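Local coordinates for muscarinic toxin-like protein 3 homolog (Ophiophagus hannah, PDB 3HH7), which acts as a homodimeric three-finger neurotoxin of king cobra venom, inhibiting nicotinic acetylcholine receptors, at residues 2-5 / 11-14; 23-28 / 44-49. One frame throughout, in Å; residues are numbered along the deposited sequence.

Contact 1 (2-5 / 11-14); sequences KCYN and PETT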
loop_
_atom_site.group_PDB
_atom_site.type_symbol
_atom_site.label_atom_id
_atom_site.label_comp_id
_atom_site.label_asym_id
_atom_site.label_seq_id
_atom_site.Cartn_x
_atom_site.Cartn_y
_atom_site.Cartn_z
ATOM N N LYS A 2 2.765 6.094 -15.643
ATOM C CA LYS A 2 4.008 6.787 -15.299
ATOM C C LYS A 2 4.108 6.869 -13.778
ATOM O O LYS A 2 3.194 7.366 -13.100
ATOM C CB LYS A 2 4.033 8.197 -15.919
ATOM C CG LYS A 2 5.143 9.119 -15.418
ATOM C CD LYS A 2 5.258 10.376 -16.287
ATOM C CE LYS A 2 3.961 11.155 -16.327
ATOM N NZ LYS A 2 4.115 12.450 -17.069
ATOM N N CYS A 3 5.215 6.359 -13.243
ATOM C CA CYS A 3 5.412 6.288 -11.803
ATOM C C CYS A 3 6.673 7.024 -11.417
ATOM O O CYS A 3 7.648 7.026 -12.168
ATOM C CB CYS A 3 5.600 4.829 -11.390
ATOM S SG CYS A 3 4.242 3.747 -11.788
ATOM N N TYR A 4 6.684 7.593 -10.214
ATOM C CA TYR A 4 7.951 8.013 -9.630
ATOM C C TYR A 4 8.843 6.794 -9.427
ATOM O O TYR A 4 8.349 5.701 -9.131
ATOM C CB TYR A 4 7.738 8.703 -8.292
ATOM C CG TYR A 4 7.100 10.060 -8.415
ATOM C CD1 TYR A 4 7.832 11.150 -8.878
ATOM C CD2 TYR A 4 5.767 10.254 -8.071
ATOM C CE1 TYR A 4 7.247 12.408 -8.987
ATOM C CE2 TYR A 4 5.177 11.498 -8.190
ATOM C CZ TYR A 4 5.923 12.569 -8.649
ATOM O OH TYR A 4 5.322 13.805 -8.748
ATOM N N ASN A 5 10.153 6.976 -9.589
ATOM C CA ASN A 5 11.079 5.877 -9.319
ATOM C C ASN A 5 12.318 6.261 -8.533
ATOM O O ASN A 5 13.245 5.454 -8.395
ATOM C CB ASN A 5 11.440 5.120 -10.611
ATOM C CG ASN A 5 12.281 5.943 -11.561
ATOM O OD1 ASN A 5 12.289 7.169 -11.491
ATOM N ND2 ASN A 5 12.987 5.271 -12.470
ATOM N N PRO A 11 16.477 13.554 -5.847
ATOM C CA PRO A 11 15.589 14.343 -6.716
ATOM C C PRO A 11 14.558 13.481 -7.447
ATOM O O PRO A 11 14.888 12.390 -7.900
ATOM C CB PRO A 11 16.557 14.962 -7.726
ATOM C CG PRO A 11 17.848 15.040 -7.001
ATOM C CD PRO A 11 17.899 13.793 -6.162
ATOM N N GLU A 12 13.324 13.969 -7.554
ATOM C CA GLU A 12 12.262 13.231 -8.242
ATOM C C GLU A 12 12.665 12.788 -9.639
ATOM O O GLU A 12 13.215 13.580 -10.421
ATOM C CB GLU A 12 11.021 14.103 -8.393
ATOM C CG GLU A 12 10.154 14.301 -7.176
ATOM C CD GLU A 12 8.864 15.031 -7.559
ATOM O OE1 GLU A 12 8.785 15.527 -8.702
ATOM O OE2 GLU A 12 7.936 15.097 -6.734
ATOM N N THR A 13 12.380 11.534 -9.955
ATOM C CA THR A 13 12.490 11.023 -11.317
ATOM C C THR A 13 11.291 10.141 -11.604
ATOM O O THR A 13 10.648 9.638 -10.677
ATOM C CB THR A 13 13.796 10.230 -11.556
ATOM O OG1 THR A 13 13.853 9.104 -10.672
ATOM C CG2 THR A 13 15.014 11.124 -11.305
ATOM N N THR A 14 10.973 9.980 -12.888
ATOM C CA THR A 14 9.879 9.096 -13.267
ATOM C C THR A 14 10.298 8.086 -14.318
ATOM O O THR A 14 11.337 8.222 -14.987
ATOM C CB THR A 14 8.641 9.866 -13.758
ATOM O OG1 THR A 14 8.996 10.662 -14.890
ATOM C CG2 THR A 14 8.077 10.758 -12.668
#
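Y4 and T14 form an antiparallel, non-hydrogen-bonded pair with CA atoms 4.3 Å apart, and their side chains diverge from one another. The phenol ring of Y4 nevertheless turns back to meet the partner chain. With chi1 at -71°, CG sits beside the backbone N and opposite the carbonyl carbon, and the CD1-CE1 side of the ring reaches the chain that leads up to T14. There the methyl of T14 approaches obliquely, CG2 lying 3.8 Å from CD1 of Y4, while the carbonyl oxygen of T13 comes in at the ring edge, near its plane. Farther out, E12 crosses the ring at a slant. Its CD is 3.4 Å from Y4 CE1, and the carboxylate plane is turned 52° from that of the ring, so the two flat groups do not stack.

At the other end of the contact the aliphatic chain of K2 passes T14 obliquely, with CG of K2 3.9 Å from CB of T14. Just past the Y4-T14 pair the main chains are joined by a hydrogen bond from N5 N to T13 O (2.9 Å, 163°), whose donor stands above the carbonyl plane. The same T13 oxygen receives a CA-H contact from Y4, and T14 CA makes a matching one to C3 O at 3.2 Å.

This is the loop-side end of the paired strands of the first finger, where strand 2-4 runs out and strand 14-16 begins. One backbone hydrogen bond, helped by two weak CA-H...O contacts, joins the main chains. The tyrosine ring provides an apolar surface for a methyl and an edge for the T13 carbonyl oxygen; the E12 carboxylate lies obliquely against it, its OE2 held by a hydrogen bond from the side-chain amide of Q65, the C-terminal residue.

Contact 2 (23-28 / 44-49); sequences FCYKSS and TCPELT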
loop_
_atom_site.group_PDB
_atom_site.type_symbol
_atom_site.label_atom_id
_atom_site.label_comp_id
_atom_site.label_asym_id
_atom_site.label_seq_id
_atom_site.Cartn_x
_atom_site.Cartn_y
_atom_site.Cartn_z
ATOM N N PHE A 23 1.414 -1.001 -12.378
ATOM C CA PHE A 23 1.002 0.103 -11.529
ATOM C C PHE A 23 2.228 0.602 -10.775
ATOM O O PHE A 23 3.351 0.146 -11.034
ATOM C CB PHE A 23 -0.123 -0.338 -10.588
ATOM C CG PHE A 23 0.117 -1.676 -9.914
ATOM C CD1 PHE A 23 -0.293 -2.865 -10.521
ATOM C CD2 PHE A 23 0.703 -1.740 -8.652
ATOM C CE1 PHE A 23 -0.111 -4.087 -9.894
ATOM C CE2 PHE A 23 0.894 -2.969 -8.025
ATOM C CZ PHE A 23 0.488 -4.144 -8.648
ATOM N N CYS A 24 2.020 1.554 -9.878
ATOM C CA CYS A 24 3.128 2.151 -9.128
ATOM C C CYS A 24 3.189 1.633 -7.705
ATOM O O CYS A 24 2.163 1.238 -7.114
ATOM C CB CYS A 24 2.971 3.669 -9.067
ATOM S SG CYS A 24 2.720 4.465 -10.664
ATOM N N TYR A 25 4.384 1.674 -7.128
ATOM C CA TYR A 25 4.506 1.421 -5.698
ATOM C C TYR A 25 5.455 2.393 -5.015
ATOM O O TYR A 25 6.346 2.998 -5.642
ATOM C CB TYR A 25 4.952 -0.018 -5.411
ATOM C CG TYR A 25 6.417 -0.266 -5.702
ATOM C CD1 TYR A 25 7.356 -0.232 -4.676
ATOM C CD2 TYR A 25 6.854 -0.515 -7.001
ATOM C CE1 TYR A 25 8.709 -0.450 -4.936
ATOM C CE2 TYR A 25 8.194 -0.731 -7.288
ATOM C CZ TYR A 25 9.119 -0.698 -6.257
ATOM O OH TYR A 25 10.448 -0.908 -6.573
ATOM N N LYS A 26 5.252 2.500 -3.714
ATOM C CA LYS A 26 6.149 3.187 -2.803
ATOM C C LYS A 26 6.302 2.288 -1.579
ATOM O O LYS A 26 5.319 1.874 -0.981
ATOM C CB LYS A 26 5.589 4.556 -2.403
ATOM C CG LYS A 26 6.504 5.375 -1.536
ATOM C CD LYS A 26 5.841 6.684 -1.195
ATOM C CE LYS A 26 6.820 7.634 -0.562
ATOM N NZ LYS A 26 6.077 8.845 -0.059
ATOM N N SER A 27 7.544 1.978 -1.237
ATOM C CA SER A 27 7.854 1.083 -0.130
ATOM C C SER A 27 8.821 1.781 0.813
ATOM O O SER A 27 9.891 2.206 0.382
ATOM C CB SER A 27 8.486 -0.191 -0.692
ATOM O OG SER A 27 8.872 -1.075 0.339
ATOM N N SER A 28 8.442 1.915 2.082
ATOM C CA SER A 28 9.261 2.575 3.097
ATOM C C SER A 28 9.666 1.538 4.127
ATOM O O SER A 28 8.804 0.826 4.667
ATOM C CB SER A 28 8.458 3.687 3.774
ATOM O OG SER A 28 9.126 4.163 4.920
ATOM N N THR A 44 3.277 -6.439 -9.451
ATOM C CA THR A 44 2.850 -7.053 -8.192
ATOM C C THR A 44 3.128 -6.105 -7.017
ATOM O O THR A 44 4.190 -5.468 -6.950
ATOM C CB THR A 44 3.516 -8.444 -7.975
ATOM O OG1 THR A 44 3.088 -9.007 -6.728
ATOM C CG2 THR A 44 5.018 -8.341 -7.979
ATOM N N CYS A 45 2.176 -6.020 -6.093
ATOM C CA CYS A 45 2.338 -5.138 -4.944
ATOM C C CYS A 45 3.317 -5.777 -3.960
ATOM O O CYS A 45 3.092 -6.909 -3.552
ATOM C CB CYS A 45 0.981 -4.888 -4.286
ATOM S SG CYS A 45 1.038 -3.594 -3.049
ATOM N N PRO A 46 4.409 -5.075 -3.594
ATOM C CA PRO A 46 5.421 -5.700 -2.724
ATOM C C PRO A 46 4.864 -6.149 -1.375
ATOM O O PRO A 46 3.986 -5.506 -0.829
ATOM C CB PRO A 46 6.476 -4.588 -2.528
ATOM C CG PRO A 46 6.266 -3.652 -3.641
ATOM C CD PRO A 46 4.796 -3.706 -3.989
ATOM N N GLU A 47 5.372 -7.264 -0.856
ATOM C CA GLU A 47 5.076 -7.660 0.507
ATOM C C GLU A 47 5.576 -6.599 1.497
ATOM O O GLU A 47 6.582 -5.915 1.244
ATOM C CB GLU A 47 5.733 -9.011 0.812
ATOM C CG GLU A 47 5.446 -9.566 2.192
ATOM C CD GLU A 47 3.966 -9.760 2.438
ATOM O OE1 GLU A 47 3.470 -10.886 2.237
ATOM O OE2 GLU A 47 3.260 -8.792 2.828
ATOM N N LEU A 48 4.862 -6.454 2.612
ATOM C CA LEU A 48 5.372 -5.656 3.711
ATOM C C LEU A 48 6.156 -6.578 4.645
ATOM O O LEU A 48 5.579 -7.388 5.372
ATOM C CB LEU A 48 4.255 -4.915 4.467
ATOM C CG LEU A 48 4.757 -4.017 5.604
ATOM C CD1 LEU A 48 5.530 -2.846 5.019
ATOM C CD2 LEU A 48 3.602 -3.522 6.484
ATOM N N THR A 49 7.474 -6.442 4.596
ATOM C CA THR A 49 8.384 -7.290 5.373
ATOM C C THR A 49 8.475 -6.786 6.816
ATOM O O THR A 49 8.052 -5.665 7.103
ATOM C CB THR A 49 9.792 -7.332 4.725
ATOM O OG1 THR A 49 10.368 -6.025 4.759
ATOM C CG2 THR A 49 9.708 -7.811 3.287
#
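Segments 23-28 and 44-49 run in roughly the same direction but too far apart to pair as strands, the CA atoms of Y25 and C45 being 6.9 Å apart and those of F23 and T44 8.1 Å, so the gap is bridged by side chains. F23 points its ring at the loop. The CZ end reaches the peptide joining T44 to C45, with C45 N in the plane of the ring, 3.6 Å from F23 CZ, and CE2 of F23 is 4.2 Å from CB of C45. That amide nitrogen is itself hydrogen-bonded to E47 of the second subunit, so the phenylalanine edge lies against a peptide that takes part in the dimer interface.

Y25 meets P46 at about a right angle. Its chi1 of 75° sets CG between the backbone N and the carbonyl carbon, and the proline's CG approaches the ring obliquely, 3.7 Å from Y25 CD1; CD of P46 rests near the tyrosine CB. The phenol oxygen is turned to another partner, E38, to which it is hydrogen-bonded.

Beyond P46, the carboxylate of E47 bends back to its own loop, OE2 accepting L48 N (2.8 Å) through its anti lone pair, and the same oxygen also takes C45 N of the second subunit. F23 packs on L48 of that subunit as well.

Strand 23-31 is the central strand of the three-stranded sheet, hydrogen-bonded to 34-42 on one side and 52-58 on the other, and the 44-49 loop, which connects those two outer strands, passes over it with P46 also touching C57, the disulfide partner of C45.

How the contacts relate
The two contacts follow one another along the chain, contact 1 closing before contact 2 opens, and their centres lie 15 Å apart on opposite sides of the chain's centre. Contact 1 belongs to the two-stranded hairpin of the first finger; contact 2 joins the middle strand of the three-stranded sheet to the loop at the start of the third finger. They meet through the C3–C24 disulfide, 2.0 Å between the SG atoms, with C3 SG also packed near F23 O. This bond ties finger one to the central sheet in the disulfide-rich core of the three-finger fold, while contact 2 alone reaches the second subunit.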